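Local coordinates for serine protease inhibitor 2 (Anopheles gambiae, PDB 3PZF), which inhibits the clip-domain serine proteases CLIPB4, CLIPB9 and CLIPB10 and so restrains melanization in the mosquito's immune response, at residues Glu32-His37 with Val41-Phe46; Ala337-Asn342 with Phe376-Glu381. All coordinates share one frame; numbering follows the deposited sequence.

Contact 1 and contact 2 lie in series along one serpin domain, with their centres about 13 Å apart. In contact 1 the C-terminal end of helix 24-35 rests on strand 41-43; in contact 2 strand 332-341 faces strand 374-380. Strand 386-392 pairs antiparallel with both 41-43 and 374-380, so the two contacts share sheet B of the serpin fold. Val42 joins them directly: its CB points away from helix 24-35, and its CG2 lies 3.9 Å from Ile339 CG2. Helix, sheet B and sheet A are thus layered through the core. Strand 332-341 belongs to sheet A and leads into the hinge region required for peptidase binding.

Contact 1 (Glu32-His37 with Val41-Phe46); sequences EIFKNH and VVLSPF
Ile33 presents both branches to strand 41-43. Its CG2 meets Val41 CG1 at 3.9 Å, the two side chains crossing at about a right angle. Ile33 CG1 reaches along the strand to Leu43 CD1 at 4.4 Å. The first torsion divides the work, with CG2 anti to the backbone N and CG1 anti to the carbonyl carbon (chi1 -57°).

The CB bond of Phe34 points past the strand, but chi1 of -73°, with CG anti to the carbonyl carbon, brings the ring back to it. The CD1-CE1 side of the ring lies against Val41 CG1, nearest at CE1 (3.6 Å), and CE1 also meets Leu43 CD2 at 3.9 Å. Val41 CG1 is therefore gripped by Ile33 and Phe34 together, while Leu43 divides its two methyls between the same pair.

Past the last turn, Asn36 folds its side chain back, ND2 donating to Glu32 O over 3.0 Å in the plane of that carbonyl. His37 ND1 likewise donates, in the ring plane, to Ile33 O, at 3.2 Å with an N-H...O angle of 165°, and Asn36 N approaches that oxygen from the opposite face of the carbonyl plane. The ring is held in this way, and His37 CB rests against Val41 CG2 at 3.8 Å. Phe292 of strand 277-295 meets the imidazole edge-to-face, and Lys391 NZ bonds to the backbone oxygens of both Phe34 and His37.

This is the junction of helix 24-35 with sheet B of the serpin fold, reached through a three-residue connection. The helix end finds its polar partners in its own last turn and in Lys391, so what passes between the two segments is apolar contact, and their fit depends on burial and the shapes of the aliphatic branches and the Phe34 ring.

Contact 2 (Ala337-Asn342 with Phe376-Glu381); sequences AGITIN and FFIEDE
The Phe376 ring reaches Ile339 with its far end: CZ lies 4.2 Å from Ile339 CG2, and the two side chains run past one another, pointing opposite ways. Met246 and Ile392, on the strands to either side of 374-380, also touch the Phe376 side chain. Ile339 carries the contact further with its other branch. CG1 stands anti to the backbone N (chi1 -173°), which sends CD1 out toward Ile378. There the two isoleucines come tip to tip, CD1 to CD1, at 3.9 Å.

These are facing sheets, with the nearest CA atoms, those of Ile339 and Ile378, still 10.4 Å apart. In serpin terms strand 332-341 is part of sheet A, and strand 374-380, paired with 244-251 and 386-392, is part of sheet B, so the contact belongs to the apolar layer between them. Just beyond it the chain turns into the hinge, where Asn342 OD1 accepts from the backbone N of Leu344 and of Gly345, its ND2 bonds to Ala348 O, and residues 345-346 pair antiparallel with strand 177-188, placing the start of the hinge within sheet A.

Contact 1 (Glu32-His37 with Val41-Phe46)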
ATOM      1  N   GLU A  32     -11.034  -0.720   6.443  1.00 24.08           N
ATOM      2  CA  GLU A  32     -12.204  -0.726   5.565  1.00 24.29           C
ATOM      3  C   GLU A  32     -12.050  -1.741   4.439  1.00 28.66           C
ATOM      4  O   GLU A  32     -12.982  -2.463   4.106  1.00 33.16           O
ATOM      5  CB  GLU A  32     -12.419   0.675   4.970  1.00 26.42           C
ATOM      6  CG  GLU A  32     -13.537   0.779   3.925  1.00 34.18           C
ATOM      7  CD  GLU A  32     -14.926   0.497   4.494  1.00 40.24           C
ATOM      8  OE1 GLU A  32     -15.141   0.739   5.696  1.00 36.73           O
ATOM      9  OE2 GLU A  32     -15.799   0.021   3.738  1.00 38.89           O
ATOM     10  N   ILE A  33     -10.880  -1.780   3.822  1.00 22.33           N
ATOM     11  CA  ILE A  33     -10.650  -2.726   2.744  1.00 23.99           C
ATOM     12  C   ILE A  33     -10.684  -4.149   3.305  1.00 25.21           C
ATOM     13  O   ILE A  33     -11.372  -5.001   2.771  1.00 28.54           O
ATOM     14  CB  ILE A  33      -9.297  -2.474   2.039  1.00 23.56           C
ATOM     15  CG1 ILE A  33      -9.195  -1.029   1.490  1.00 25.01           C
ATOM     16  CG2 ILE A  33      -9.134  -3.421   0.902  1.00 21.54           C
ATOM     17  CD1 ILE A  33     -10.323  -0.650   0.599  1.00 28.08           C
ATOM     18  N   PHE A  34      -9.948  -4.407   4.382  1.00 23.11           N
ATOM     19  CA  PHE A  34      -9.823  -5.780   4.893  1.00 23.71           C
ATOM     20  C   PHE A  34     -11.184  -6.364   5.297  1.00 29.79           C
ATOM     21  O   PHE A  34     -11.475  -7.538   5.036  1.00 31.03           O
ATOM     22  CB  PHE A  34      -8.881  -5.836   6.109  1.00 23.84           C
ATOM     23  CG  PHE A  34      -7.407  -5.675   5.783  1.00 20.59           C
ATOM     24  CD1 PHE A  34      -6.958  -5.371   4.502  1.00 24.39           C
ATOM     25  CD2 PHE A  34      -6.466  -5.840   6.798  1.00 20.75           C
ATOM     26  CE1 PHE A  34      -5.584  -5.209   4.237  1.00 24.92           C
ATOM     27  CE2 PHE A  34      -5.101  -5.675   6.540  1.00 25.09           C
ATOM     28  CZ  PHE A  34      -4.654  -5.367   5.275  1.00 25.44           C
ATOM     29  N   LYS A  35     -12.013  -5.543   5.938  1.00 29.29           N
ATOM     30  CA  LYS A  35     -13.324  -5.985   6.432  1.00 36.81           C
ATOM     31  C   LYS A  35     -14.264  -6.377   5.301  1.00 41.06           C
ATOM     32  O   LYS A  35     -15.251  -7.080   5.524  1.00 38.09           O
ATOM     33  CB  LYS A  35     -13.984  -4.876   7.258  1.00 44.87           C
ATOM     34  CG  LYS A  35     -13.447  -4.747   8.685  1.00 50.71           C
ATOM     35  N   ASN A  36     -13.965  -5.920   4.084  1.00 35.64           N
ATOM     36  CA  ASN A  36     -14.832  -6.194   2.939  1.00 31.20           C
ATOM     37  C   ASN A  36     -14.282  -7.223   1.938  1.00 40.17           C
ATOM     38  O   ASN A  36     -14.890  -7.475   0.895  1.00 37.20           O
ATOM     39  CB  ASN A  36     -15.146  -4.871   2.215  1.00 36.98           C
ATOM     40  CG  ASN A  36     -16.235  -4.080   2.913  1.00 55.35           C
ATOM     41  OD1 ASN A  36     -17.421  -4.249   2.621  1.00 59.40           O
ATOM     42  ND2 ASN A  36     -15.843  -3.238   3.866  1.00 46.79           N
ATOM     43  N   HIS A  37     -13.127  -7.811   2.231  1.00 31.24           N
ATOM     44  CA  HIS A  37     -12.566  -8.833   1.346  1.00 30.13           C
ATOM     45  C   HIS A  37     -12.147 -10.048   2.153  1.00 34.87           C
ATOM     46  O   HIS A  37     -11.360  -9.915   3.078  1.00 34.42           O
ATOM     47  CB  HIS A  37     -11.362  -8.284   0.574  1.00 32.93           C
ATOM     48  CG  HIS A  37     -11.734  -7.294  -0.487  1.00 32.95           C
ATOM     49  ND1 HIS A  37     -11.991  -5.968  -0.207  1.00 41.23           N
ATOM     50  CD2 HIS A  37     -11.918  -7.439  -1.822  1.00 31.44           C
ATOM     51  CE1 HIS A  37     -12.319  -5.340  -1.322  1.00 30.41           C
ATOM     52  NE2 HIS A  37     -12.286  -6.212  -2.318  1.00 40.30           N
ATOM     53  N   VAL A  41      -5.190  -9.658   0.688  1.00 18.17           N
ATOM     54  CA  VAL A  41      -5.318  -8.276   0.262  1.00 18.79           C
ATOM     55  C   VAL A  41      -3.932  -7.675   0.316  1.00 19.61           C
ATOM     56  O   VAL A  41      -3.173  -7.990   1.233  1.00 20.67           O
ATOM     57  CB  VAL A  41      -6.234  -7.466   1.198  1.00 19.29           C
ATOM     58  CG1 VAL A  41      -6.213  -5.951   0.809  1.00 19.48           C
ATOM     59  CG2 VAL A  41      -7.671  -7.966   1.168  1.00 21.53           C
ATOM     60  N   VAL A  42      -3.588  -6.797  -0.635  1.00 18.40           N
ATOM     61  CA  VAL A  42      -2.393  -5.956  -0.461  1.00 14.85           C
ATOM     62  C   VAL A  42      -2.699  -4.603  -1.129  1.00 18.91           C
ATOM     63  O   VAL A  42      -3.309  -4.539  -2.207  1.00 16.58           O
ATOM     64  CB  VAL A  42      -1.121  -6.626  -1.053  1.00 20.01           C
ATOM     65  CG1 VAL A  42      -1.249  -6.814  -2.558  1.00 19.20           C
ATOM     66  CG2 VAL A  42       0.141  -5.840  -0.719  1.00 19.05           C
ATOM     67  N   LEU A  43      -2.359  -3.524  -0.439  1.00 18.62           N
ATOM     68  CA  LEU A  43      -2.529  -2.204  -1.030  1.00 20.49           C
ATOM     69  C   LEU A  43      -1.419  -1.262  -0.537  1.00 16.44           C
ATOM     70  O   LEU A  43      -0.566  -1.650   0.277  1.00 18.09           O
ATOM     71  CB  LEU A  43      -3.918  -1.650  -0.661  1.00 21.56           C
ATOM     72  CG  LEU A  43      -4.069  -1.310   0.828  1.00 24.08           C
ATOM     73  CD1 LEU A  43      -4.936  -0.030   0.991  1.00 28.65           C
ATOM     74  CD2 LEU A  43      -4.660  -2.456   1.635  1.00 21.47           C
ATOM     75  N   SER A  44      -1.410  -0.036  -1.042  1.00 18.41           N
ATOM     76  CA  SER A  44      -0.415   0.935  -0.581  1.00 19.72           C
ATOM     77  C   SER A  44      -1.137   2.137   0.022  1.00 17.27           C
ATOM     78  O   SER A  44      -1.584   3.018  -0.704  1.00 17.88           O
ATOM     79  CB  SER A  44       0.502   1.378  -1.726  1.00 20.97           C
ATOM     80  OG  SER A  44       1.361   2.435  -1.279  1.00 21.37           O
ATOM     81  N   PRO A  45      -1.272   2.158   1.361  1.00 17.58           N
ATOM     82  CA  PRO A  45      -2.055   3.245   1.965  1.00 16.99           C
ATOM     83  C   PRO A  45      -1.384   4.579   1.727  1.00 22.02           C
ATOM     84  O   PRO A  45      -2.068   5.558   1.440  1.00 19.92           O
ATOM     85  CB  PRO A  45      -2.079   2.902   3.466  1.00 18.36           C
ATOM     86  CG  PRO A  45      -1.739   1.391   3.524  1.00 21.89           C
ATOM     87  CD  PRO A  45      -0.859   1.117   2.335  1.00 21.03           C
ATOM     88  N   PHE A  46      -0.065   4.628   1.816  1.00 15.16           N
ATOM     89  CA  PHE A  46       0.617   5.906   1.556  1.00 19.60           C
ATOM     90  C   PHE A  46       0.267   6.400   0.127  1.00 21.01           C
ATOM     91  O   PHE A  46       0.012   7.590  -0.089  1.00 19.53           O
ATOM     92  CB  PHE A  46       2.123   5.741   1.693  1.00 20.52           C
ATOM     93  CG  PHE A  46       2.893   6.932   1.205  1.00 23.65           C
ATOM     94  CD1 PHE A  46       2.843   8.115   1.914  1.00 20.93           C
ATOM     95  CD2 PHE A  46       3.653   6.872   0.040  1.00 22.75           C
ATOM     96  CE1 PHE A  46       3.539   9.243   1.467  1.00 25.89           C
ATOM     97  CE2 PHE A  46       4.375   8.003  -0.399  1.00 22.87           C
ATOM     98  CZ  PHE A  46       4.295   9.179   0.316  1.00 22.62           C
TER

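Contact 2 (Ala337-Asn342 with Phe376-Glu381)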
ATOM      1  N   ALA A 337      -1.560  -3.539  -6.652  1.00 22.24           N
ATOM      2  CA  ALA A 337      -0.266  -3.825  -6.022  1.00 21.08           C
ATOM      3  C   ALA A 337      -0.010  -5.320  -6.078  1.00 22.21           C
ATOM      4  O   ALA A 337      -0.938  -6.092  -5.883  1.00 20.72           O
ATOM      5  CB  ALA A 337      -0.282  -3.381  -4.568  1.00 21.16           C
ATOM      6  N   GLY A 338       1.234  -5.721  -6.318  1.00 18.15           N
ATOM      7  CA  GLY A 338       1.594  -7.136  -6.190  1.00 20.19           C
ATOM      8  C   GLY A 338       2.578  -7.297  -5.043  1.00 25.59           C
ATOM      9  O   GLY A 338       3.304  -6.376  -4.709  1.00 22.00           O
ATOM     10  N   ILE A 339       2.625  -8.465  -4.430  1.00 21.85           N
ATOM     11  CA  ILE A 339       3.582  -8.688  -3.334  1.00 19.88           C
ATOM     12  C   ILE A 339       3.971 -10.153  -3.408  1.00 22.89           C
ATOM     13  O   ILE A 339       3.148 -11.000  -3.730  1.00 23.05           O
ATOM     14  CB  ILE A 339       2.976  -8.374  -1.965  1.00 21.19           C
ATOM     15  CG1 ILE A 339       4.041  -8.434  -0.836  1.00 21.43           C
ATOM     16  CG2 ILE A 339       1.772  -9.291  -1.686  1.00 20.21           C
ATOM     17  CD1 ILE A 339       5.153  -7.331  -0.920  1.00 23.22           C
ATOM     18  N   THR A 340       5.243 -10.415  -3.130  1.00 23.89           N
ATOM     19  CA  THR A 340       5.791 -11.768  -3.055  1.00 22.19           C
ATOM     20  C   THR A 340       6.690 -11.819  -1.843  1.00 26.13           C
ATOM     21  O   THR A 340       7.403 -10.854  -1.562  1.00 27.49           O
ATOM     22  CB  THR A 340       6.645 -12.051  -4.281  1.00 28.38           C
ATOM     23  OG1 THR A 340       5.847 -11.883  -5.468  1.00 30.70           O
ATOM     24  CG2 THR A 340       7.226 -13.495  -4.225  1.00 32.72           C
ATOM     25  N   ILE A 341       6.640 -12.898  -1.069  1.00 23.67           N
ATOM     26  CA  ILE A 341       7.758 -13.170  -0.171  1.00 20.91           C
ATOM     27  C   ILE A 341       8.225 -14.610  -0.401  1.00 24.99           C
ATOM     28  O   ILE A 341       7.413 -15.539  -0.574  1.00 23.32           O
ATOM     29  CB  ILE A 341       7.476 -12.925   1.372  1.00 26.25           C
ATOM     30  CG1 ILE A 341       6.465 -13.937   1.936  1.00 22.55           C
ATOM     31  CG2 ILE A 341       7.041 -11.445   1.623  1.00 25.01           C
ATOM     32  CD1 ILE A 341       6.272 -13.848   3.460  1.00 21.96           C
ATOM     33  N   ASN A 342       9.544 -14.774  -0.429  1.00 20.88           N
ATOM     34  CA  ASN A 342      10.161 -16.091  -0.370  1.00 22.21           C
ATOM     35  C   ASN A 342      11.405 -16.085   0.538  1.00 24.30           C
ATOM     36  O   ASN A 342      11.583 -15.168   1.341  1.00 21.83           O
ATOM     37  CB  ASN A 342      10.483 -16.600  -1.783  1.00 22.44           C
ATOM     38  CG  ASN A 342      11.571 -15.806  -2.467  1.00 30.21           C
ATOM     39  OD1 ASN A 342      12.172 -14.920  -1.885  1.00 26.04           O
ATOM     40  ND2 ASN A 342      11.860 -16.164  -3.718  1.00 37.45           N
ATOM     41  N   PHE A 376       0.291  -7.982   7.448  1.00 19.21           N
ATOM     42  CA  PHE A 376       1.660  -7.547   7.255  1.00 15.21           C
ATOM     43  C   PHE A 376       1.666  -6.126   6.693  1.00 17.78           C
ATOM     44  O   PHE A 376       0.647  -5.651   6.156  1.00 19.03           O
ATOM     45  CB  PHE A 376       2.411  -8.488   6.314  1.00 15.38           C
ATOM     46  CG  PHE A 376       1.854  -8.522   4.912  1.00 15.89           C
ATOM     47  CD1 PHE A 376       0.886  -9.472   4.542  1.00 16.81           C
ATOM     48  CD2 PHE A 376       2.311  -7.627   3.945  1.00 16.83           C
ATOM     49  CE1 PHE A 376       0.357  -9.485   3.244  1.00 17.55           C
ATOM     50  CE2 PHE A 376       1.787  -7.648   2.640  1.00 18.92           C
ATOM     51  CZ  PHE A 376       0.812  -8.583   2.296  1.00 18.68           C
ATOM     52  N   PHE A 377       2.791  -5.439   6.854  1.00 18.24           N
ATOM     53  CA  PHE A 377       2.983  -4.137   6.220  1.00 15.19           C
ATOM     54  C   PHE A 377       4.467  -3.879   5.991  1.00 15.66           C
ATOM     55  O   PHE A 377       5.319  -4.485   6.645  1.00 20.31           O
ATOM     56  CB  PHE A 377       2.281  -2.975   6.978  1.00 15.32           C
ATOM     57  CG  PHE A 377       2.770  -2.724   8.381  1.00 17.85           C
ATOM     58  CD1 PHE A 377       2.206  -3.385   9.463  1.00 18.97           C
ATOM     59  CD2 PHE A 377       3.746  -1.753   8.630  1.00 20.63           C
ATOM     60  CE1 PHE A 377       2.638  -3.106  10.771  1.00 21.27           C
ATOM     61  CE2 PHE A 377       4.181  -1.493   9.948  1.00 18.25           C
ATOM     62  CZ  PHE A 377       3.613  -2.174  10.998  1.00 19.55           C
ATOM     63  N   ILE A 378       4.771  -3.052   4.996  1.00 17.98           N
ATOM     64  CA  ILE A 378       6.148  -2.665   4.746  1.00 17.39           C
ATOM     65  C   ILE A 378       6.239  -1.187   5.038  1.00 21.32           C
ATOM     66  O   ILE A 378       5.415  -0.417   4.536  1.00 17.00           O
ATOM     67  CB  ILE A 378       6.538  -2.926   3.294  1.00 17.13           C
ATOM     68  CG1 ILE A 378       6.495  -4.450   3.032  1.00 17.31           C
ATOM     69  CG2 ILE A 378       7.973  -2.389   3.031  1.00 20.95           C
ATOM     70  CD1 ILE A 378       6.791  -4.795   1.606  1.00 21.55           C
ATOM     71  N   GLU A 379       7.229  -0.793   5.829  1.00 17.09           N
ATOM     72  CA  GLU A 379       7.354   0.612   6.227  1.00 17.06           C
ATOM     73  C   GLU A 379       8.739   1.154   5.894  1.00 20.41           C
ATOM     74  O   GLU A 379       9.713   0.415   5.918  1.00 20.71           O
ATOM     75  CB  GLU A 379       7.061   0.681   7.726  1.00 22.20           C
ATOM     76  CG  GLU A 379       7.684   1.770   8.536  1.00 30.47           C
ATOM     77  CD  GLU A 379       7.277   1.610   9.983  1.00 30.90           C
ATOM     78  OE1 GLU A 379       6.061   1.534  10.234  1.00 23.67           O
ATOM     79  OE2 GLU A 379       8.160   1.507  10.859  1.00 32.03           O
ATOM     80  N   ASP A 380       8.785   2.436   5.539  1.00 18.36           N
ATOM     81  CA  ASP A 380      10.018   3.223   5.481  1.00 19.77           C
ATOM     82  C   ASP A 380      10.363   3.573   6.933  1.00 23.56           C
ATOM     83  O   ASP A 380       9.661   4.337   7.571  1.00 24.69           O
ATOM     84  CB  ASP A 380       9.767   4.486   4.633  1.00 22.99           C
ATOM     85  CG  ASP A 380      10.993   5.393   4.537  1.00 27.58           C
ATOM     86  OD1 ASP A 380      11.871   5.332   5.426  1.00 29.47           O
ATOM     87  OD2 ASP A 380      11.082   6.163   3.550  1.00 23.53           O
ATOM     88  N   GLU A 381      11.402   2.949   7.480  1.00 20.90           N
ATOM     89  CA  GLU A 381      11.674   3.065   8.905  1.00 20.06           C
ATOM     90  C   GLU A 381      12.359   4.378   9.250  1.00 25.32           C
ATOM     91  O   GLU A 381      12.601   4.643  10.415  1.00 28.23           O
ATOM     92  CB  GLU A 381      12.534   1.911   9.376  1.00 22.54           C
ATOM     93  CG  GLU A 381      11.852   0.567   9.126  1.00 22.49           C
ATOM     94  CD  GLU A 381      12.522  -0.523   9.893  1.00 28.70           C
ATOM     95  OE1 GLU A 381      11.907  -1.002  10.865  1.00 27.84           O
ATOM     96  OE2 GLU A 381      13.675  -0.853   9.547  1.00 26.92           O
TER